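Local coordinates for protein O-methyltransferase, putative (Bacillus cereus, PDB 3DUW) that probably catalyses the transfer of a methyl group from S-adenosyl-L-methionine to a hydroxyl group of its substrate, and binds the product S-adenosyl-L-homocysteine, at residues 87-92 with 124-129; 118-123 with 150-155. One frame throughout, in Å; residues are numbered along the deposited sequence.

Contact 1 (87-92 with 124-129); sequences VTLEAS and QQIENE. With SAH (S-adenosyl-L-homocysteine), chain C.
Strand 85-90, carrying Val87 and Leu89, and the last turn of helix 119-128, carrying Ile126, stay well apart as backbones, the closest CA atoms being those of Val87 and Ile126 at 9.5 Å, so side chains alone bridge the gap. This is helix-on-sheet packing in the Rossmann-like fold of class I methyltransferases, on one face of the central sheet. Val87 and Leu89, two residues apart on the strand, both point toward the helix, while Thr88 between them turns away and bonds through OG1 to Glu64 and Thr67. A single methyl group does the work from the helix side: Ile126 CD1 lies 4.0 Å from Leu89 CD2, the two side chains meeting tip to tip, and 4.1 Å from Val87 CG1, where Val87 passes alongside it, pointing the other way. Ile126 keeps its long branch extended (chi2 172°), which carries CD1 out to both strand residues. All three side chains are buried, yet they cover only a small area of one another; Tyr131 and Phe134 also touch Val87 and Ile126, and Ala119 and Ser122 lie against Leu89. Beyond the packed end, the strand runs into the cofactor pocket. Glu90, the acidic residue at the end of the second strand of the fold, grips the ribose of S-adenosyl-L-homocysteine with both carboxylate oxygens: O3' donates to OE1 at 2.7 Å, and O2' donates to OE2 at 2.6 Å. Ala91 CB packs against the adenine, 3.6 Å from its C2. The carboxylate is steadied from the loop that follows the strand, where Ser92 N donates to Glu90 OE2 over 3.0 Å, arriving on the anti side and 21° out of the carboxylate plane.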
# COMPACT_ATOMS: atom_id res chain seq x y z
N VAL A 87 1.10 -17.07 12.16
CA VAL A 87 1.01 -18.48 11.84
C VAL A 87 1.29 -18.51 10.35
O VAL A 87 0.56 -17.89 9.57
CB VAL A 87 -0.40 -19.05 12.11
CG1 VAL A 87 -0.46 -20.50 11.65
CG2 VAL A 87 -0.74 -18.96 13.59
N THR A 88 2.35 -19.20 9.95
CA THR A 88 2.71 -19.27 8.54
C THR A 88 2.75 -20.71 8.05
O THR A 88 3.20 -21.62 8.76
CB THR A 88 4.07 -18.55 8.30
OG1 THR A 88 4.35 -18.52 6.90
CG2 THR A 88 5.20 -19.23 9.06
N LEU A 89 2.25 -20.91 6.83
CA LEU A 89 2.15 -22.24 6.23
C LEU A 89 3.16 -22.49 5.11
O LEU A 89 3.29 -21.70 4.18
CB LEU A 89 0.73 -22.42 5.69
CG LEU A 89 -0.37 -21.96 6.65
CD1 LEU A 89 -1.73 -22.21 6.04
CD2 LEU A 89 -0.24 -22.67 7.99
N GLU A 90 3.86 -23.62 5.21
CA GLU A 90 4.88 -23.99 4.23
C GLU A 90 4.83 -25.48 3.88
O GLU A 90 4.87 -26.34 4.77
CB GLU A 90 6.26 -23.62 4.78
CG GLU A 90 7.43 -24.03 3.90
CD GLU A 90 7.29 -23.52 2.48
OE1 GLU A 90 7.00 -22.32 2.30
OE2 GLU A 90 7.47 -24.33 1.54
N ALA A 91 4.74 -25.78 2.59
CA ALA A 91 4.66 -27.16 2.13
C ALA A 91 5.98 -27.93 2.17
O ALA A 91 5.99 -29.13 2.44
CB ALA A 91 4.10 -27.20 0.72
N SER A 92 7.09 -27.25 1.89
CA SER A 92 8.39 -27.90 1.89
C SER A 92 8.98 -28.05 3.29
O SER A 92 9.14 -27.06 4.01
CB SER A 92 9.36 -27.11 1.01
OG SER A 92 10.70 -27.54 1.21
N GLN A 124 -7.48 -26.32 7.25
CA GLN A 124 -8.59 -27.09 7.82
C GLN A 124 -8.28 -27.39 9.28
O GLN A 124 -9.16 -27.33 10.14
CB GLN A 124 -8.78 -28.39 7.05
CG GLN A 124 -9.96 -29.24 7.52
CD GLN A 124 -11.26 -28.47 7.54
OE1 GLN A 124 -11.62 -27.86 8.55
NE2 GLN A 124 -11.97 -28.49 6.42
N GLN A 125 -7.01 -27.70 9.56
CA GLN A 125 -6.58 -27.99 10.92
C GLN A 125 -6.73 -26.75 11.80
O GLN A 125 -7.17 -26.83 12.94
CB GLN A 125 -5.12 -28.46 10.93
CG GLN A 125 -4.89 -29.80 10.28
CD GLN A 125 -3.43 -30.19 10.24
OE1 GLN A 125 -2.75 -30.20 11.27
NE2 GLN A 125 -2.93 -30.52 9.06
N ILE A 126 -6.34 -25.60 11.25
CA ILE A 126 -6.43 -24.34 11.98
C ILE A 126 -7.88 -24.06 12.37
O ILE A 126 -8.14 -23.59 13.48
CB ILE A 126 -5.86 -23.18 11.13
CG1 ILE A 126 -4.33 -23.34 11.03
CG2 ILE A 126 -6.22 -21.84 11.74
CD1 ILE A 126 -3.67 -22.39 10.06
N GLU A 127 -8.81 -24.34 11.48
CA GLU A 127 -10.22 -24.13 11.78
C GLU A 127 -10.65 -25.11 12.86
O GLU A 127 -11.32 -24.74 13.83
CB GLU A 127 -11.09 -24.32 10.54
CG GLU A 127 -12.58 -24.34 10.85
CD GLU A 127 -13.44 -24.32 9.61
OE1 GLU A 127 -13.26 -25.19 8.74
OE2 GLU A 127 -14.32 -23.44 9.52
N ASN A 128 -10.26 -26.38 12.69
CA ASN A 128 -10.58 -27.42 13.66
C ASN A 128 -10.08 -27.01 15.03
O ASN A 128 -10.78 -27.18 16.04
CB ASN A 128 -9.92 -28.74 13.26
CG ASN A 128 -10.58 -29.39 12.06
OD1 ASN A 128 -10.11 -30.41 11.56
ND2 ASN A 128 -11.69 -28.81 11.61
N GLU A 129 -8.87 -26.48 15.07
CA GLU A 129 -8.28 -26.01 16.32
C GLU A 129 -8.99 -24.70 16.66
O GLU A 129 -9.66 -24.13 15.80
CB GLU A 129 -6.77 -25.85 16.14
CG GLU A 129 -6.05 -27.20 16.05
CD GLU A 129 -4.65 -27.13 15.46
OE1 GLU A 129 -3.88 -26.23 15.84
OE2 GLU A 129 -4.33 -28.00 14.61
N SAH C . 6.33 -14.94 1.20
CA SAH C . 7.71 -15.52 1.33
CB SAH C . 8.05 -16.35 0.14
CG SAH C . 7.19 -17.55 -0.15
SD SAH C . 7.62 -18.21 -1.82
C SAH C . 8.72 -14.33 1.40
O SAH C . 8.29 -13.18 1.26
OXT SAH C . 9.95 -14.63 1.60
C5' SAH C . 6.29 -19.32 -2.05
C4' SAH C . 6.33 -20.52 -0.99
O4' SAH C . 5.17 -21.25 -1.35
C3' SAH C . 7.46 -21.53 -1.14
O3' SAH C . 8.25 -21.63 0.04
C2' SAH C . 6.69 -22.85 -1.53
O2' SAH C . 7.36 -24.03 -1.09
C1' SAH C . 5.34 -22.62 -0.88
N9 SAH C . 4.31 -23.37 -1.32
C8 SAH C . 3.95 -23.83 -2.58
N7 SAH C . 2.87 -24.54 -2.61
C5 SAH C . 2.43 -24.58 -1.27
C6 SAH C . 1.28 -25.21 -0.66
N6 SAH C . 0.38 -25.92 -1.35
N1 SAH C . 1.17 -25.03 0.69
C2 SAH C . 2.07 -24.31 1.43
N3 SAH C . 3.18 -23.70 0.89
C4 SAH C . 3.29 -23.87 -0.46

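Contact 2 (118-123 with 150-155); sequences LALDSL and FEWALK. With SAH (S-adenosyl-L-homocysteine), chain C.
Trp152 lays one face of its indole against Leu123, and this pair forms the tight part of the contact between helices 119-128 and 146-155. Leu123 CB sits over the five-membered ring, 3.8 Å from its centroid and 13° off the ring normal, a CH-pi contact. From there the leucine runs back alongside the tryptophan: Leu123 CD1 comes to 3.7 Å from Trp152 CG and also touches Trp152 CD1 and CB, the two side chains running antiparallel alongside one another. The carbonyl O of Leu123 lies over the same ring system, 3.7 Å from Trp152 CZ3. The Trp152 chi1 of -91° departs from the usual staggered value and turns the broad face of the ring to the leucine. Both helices lie on the same side of the sheet in this Rossmann-like methyltransferase fold, each following a parallel strand, and Leu123 reaches Tyr149 as well. Toward the outside the packing thins. Leu120, only partly buried, sends CD2 obliquely to the pyrrole end of the indole, 3.8 Å from Trp152 CD1. Exposed Lys155, about one turn beyond Trp152, makes a long, weak ion pair with Glu127. At the start of helix 119-128, the segment reaches the cofactor: Ala119 N donates to adenine N1 of S-adenosyl-L-homocysteine at 2.9 Å with an N-H...N angle of 159°, while Ala119 CB lies 3.4 Å from that same nitrogen.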
# COMPACT_ATOMS: atom_id res chain seq x y z
N LEU A 118 0.78 -29.05 3.21
CA LEU A 118 0.06 -28.34 2.16
C LEU A 118 -0.88 -27.37 2.86
O LEU A 118 -1.60 -27.74 3.80
CB LEU A 118 -0.73 -29.33 1.30
CG LEU A 118 0.12 -30.34 0.52
CD1 LEU A 118 -0.78 -31.32 -0.22
CD2 LEU A 118 1.03 -29.60 -0.45
N ALA A 119 -0.87 -26.11 2.42
CA ALA A 119 -1.70 -25.08 3.03
C ALA A 119 -3.16 -25.47 3.20
O ALA A 119 -3.74 -25.23 4.26
CB ALA A 119 -1.59 -23.79 2.23
N LEU A 120 -3.76 -26.08 2.19
CA LEU A 120 -5.16 -26.47 2.30
C LEU A 120 -5.40 -27.43 3.46
O LEU A 120 -6.44 -27.36 4.11
CB LEU A 120 -5.66 -27.07 0.98
CG LEU A 120 -5.75 -26.08 -0.19
CD1 LEU A 120 -6.28 -26.79 -1.42
CD2 LEU A 120 -6.66 -24.91 0.18
N ASP A 121 -4.45 -28.32 3.72
CA ASP A 121 -4.60 -29.26 4.84
C ASP A 121 -4.45 -28.53 6.17
O ASP A 121 -5.22 -28.75 7.10
CB ASP A 121 -3.56 -30.38 4.77
CG ASP A 121 -3.82 -31.34 3.63
OD1 ASP A 121 -5.00 -31.72 3.42
OD2 ASP A 121 -2.85 -31.73 2.94
N SER A 122 -3.45 -27.66 6.25
CA SER A 122 -3.20 -26.91 7.47
C SER A 122 -4.33 -25.94 7.80
O SER A 122 -4.64 -25.72 8.97
CB SER A 122 -1.87 -26.15 7.37
OG SER A 122 -0.78 -27.05 7.28
N LEU A 123 -4.93 -25.35 6.78
CA LEU A 123 -6.02 -24.40 7.00
C LEU A 123 -7.22 -25.08 7.65
O LEU A 123 -7.88 -24.51 8.51
CB LEU A 123 -6.41 -23.74 5.67
CG LEU A 123 -5.35 -22.75 5.16
CD1 LEU A 123 -5.56 -22.45 3.69
CD2 LEU A 123 -5.41 -21.48 5.98
N PHE A 150 -8.23 -17.75 -0.84
CA PHE A 150 -9.07 -16.58 -0.60
C PHE A 150 -10.32 -17.00 0.17
O PHE A 150 -10.72 -16.34 1.12
CB PHE A 150 -9.48 -15.92 -1.93
CG PHE A 150 -10.49 -14.83 -1.77
CD1 PHE A 150 -10.24 -13.74 -0.94
CD2 PHE A 150 -11.71 -14.89 -2.43
CE1 PHE A 150 -11.19 -12.73 -0.77
CE2 PHE A 150 -12.67 -13.89 -2.27
CZ PHE A 150 -12.41 -12.81 -1.43
N GLU A 151 -10.92 -18.12 -0.23
CA GLU A 151 -12.11 -18.60 0.47
C GLU A 151 -11.78 -18.94 1.92
O GLU A 151 -12.56 -18.66 2.82
CB GLU A 151 -12.69 -19.81 -0.26
CG GLU A 151 -13.33 -19.46 -1.59
CD GLU A 151 -14.49 -18.49 -1.45
OE1 GLU A 151 -15.38 -18.74 -0.62
OE2 GLU A 151 -14.51 -17.46 -2.17
N TRP A 152 -10.61 -19.55 2.14
CA TRP A 152 -10.20 -19.88 3.50
C TRP A 152 -9.92 -18.61 4.29
O TRP A 152 -10.23 -18.52 5.48
CB TRP A 152 -8.95 -20.77 3.49
CG TRP A 152 -9.27 -22.23 3.48
CD1 TRP A 152 -9.03 -23.11 2.48
CD2 TRP A 152 -9.91 -22.97 4.53
NE1 TRP A 152 -9.47 -24.37 2.83
CE2 TRP A 152 -10.01 -24.30 4.09
CE3 TRP A 152 -10.39 -22.63 5.80
CZ2 TRP A 152 -10.59 -25.31 4.87
CZ3 TRP A 152 -10.97 -23.63 6.58
CH2 TRP A 152 -11.06 -24.96 6.11
N ALA A 153 -9.32 -17.62 3.63
CA ALA A 153 -9.01 -16.36 4.28
C ALA A 153 -10.29 -15.72 4.79
O ALA A 153 -10.36 -15.26 5.93
CB ALA A 153 -8.30 -15.42 3.31
N LEU A 154 -11.31 -15.70 3.94
CA LEU A 154 -12.60 -15.12 4.30
C LEU A 154 -13.20 -15.89 5.48
O LEU A 154 -13.72 -15.30 6.42
CB LEU A 154 -13.56 -15.20 3.12
CG LEU A 154 -14.27 -13.92 2.66
CD1 LEU A 154 -15.42 -14.30 1.75
CD2 LEU A 154 -14.77 -13.14 3.86
N LYS A 155 -13.10 -17.21 5.40
CA LYS A 155 -13.63 -18.09 6.43
C LYS A 155 -12.97 -17.88 7.79
O LYS A 155 -13.63 -17.95 8.83
CB LYS A 155 -13.45 -19.55 5.98
CG LYS A 155 -14.22 -20.58 6.78
CD LYS A 155 -14.08 -21.96 6.15
CE LYS A 155 -15.00 -22.98 6.80
NZ LYS A 155 -14.92 -24.31 6.13
N SAH C . 6.33 -14.94 1.20
CA SAH C . 7.71 -15.52 1.33
CB SAH C . 8.05 -16.35 0.14
CG SAH C . 7.19 -17.55 -0.15
SD SAH C . 7.62 -18.21 -1.82
C SAH C . 8.72 -14.33 1.40
O SAH C . 8.29 -13.18 1.26
OXT SAH C . 9.95 -14.63 1.60
C5' SAH C . 6.29 -19.32 -2.05
C4' SAH C . 6.33 -20.52 -0.99
O4' SAH C . 5.17 -21.25 -1.35
C3' SAH C . 7.46 -21.53 -1.14
O3' SAH C . 8.25 -21.63 0.04
C2' SAH C . 6.69 -22.85 -1.53
O2' SAH C . 7.36 -24.03 -1.09
C1' SAH C . 5.34 -22.62 -0.88
N9 SAH C . 4.31 -23.37 -1.32
C8 SAH C . 3.95 -23.83 -2.58
N7 SAH C . 2.87 -24.54 -2.61
C5 SAH C . 2.43 -24.58 -1.27
C6 SAH C . 1.28 -25.21 -0.66
N6 SAH C . 0.38 -25.92 -1.35
N1 SAH C . 1.17 -25.03 0.69
C2 SAH C . 2.07 -24.31 1.43
N3 SAH C . 3.18 -23.70 0.89
C4 SAH C . 3.29 -23.87 -0.46

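Overall arrangement
From the N terminus, strand 85-90 comes first, and contact 1 closes the loop from it through helix 93-105 and strand 112-116 to the end of helix 119-128. Contact 2 starts on that helix's first turns, before contact 1 has closed, and runs by way of strand 136-139 to helix 146-155; the two loops therefore cross rather than nest. Helix 119-128 serves both, packing on strand 85-90 by one side and on helix 146-155 by another. The contact centres lie 8 Å apart, joined where Leu89 CD1 packs on Leu123 CD2. Contact 1 fixes helix 119-128 to the sheet and contact 2 fixes helix 146-155 to that helix, both touching S-adenosyl-L-homocysteine.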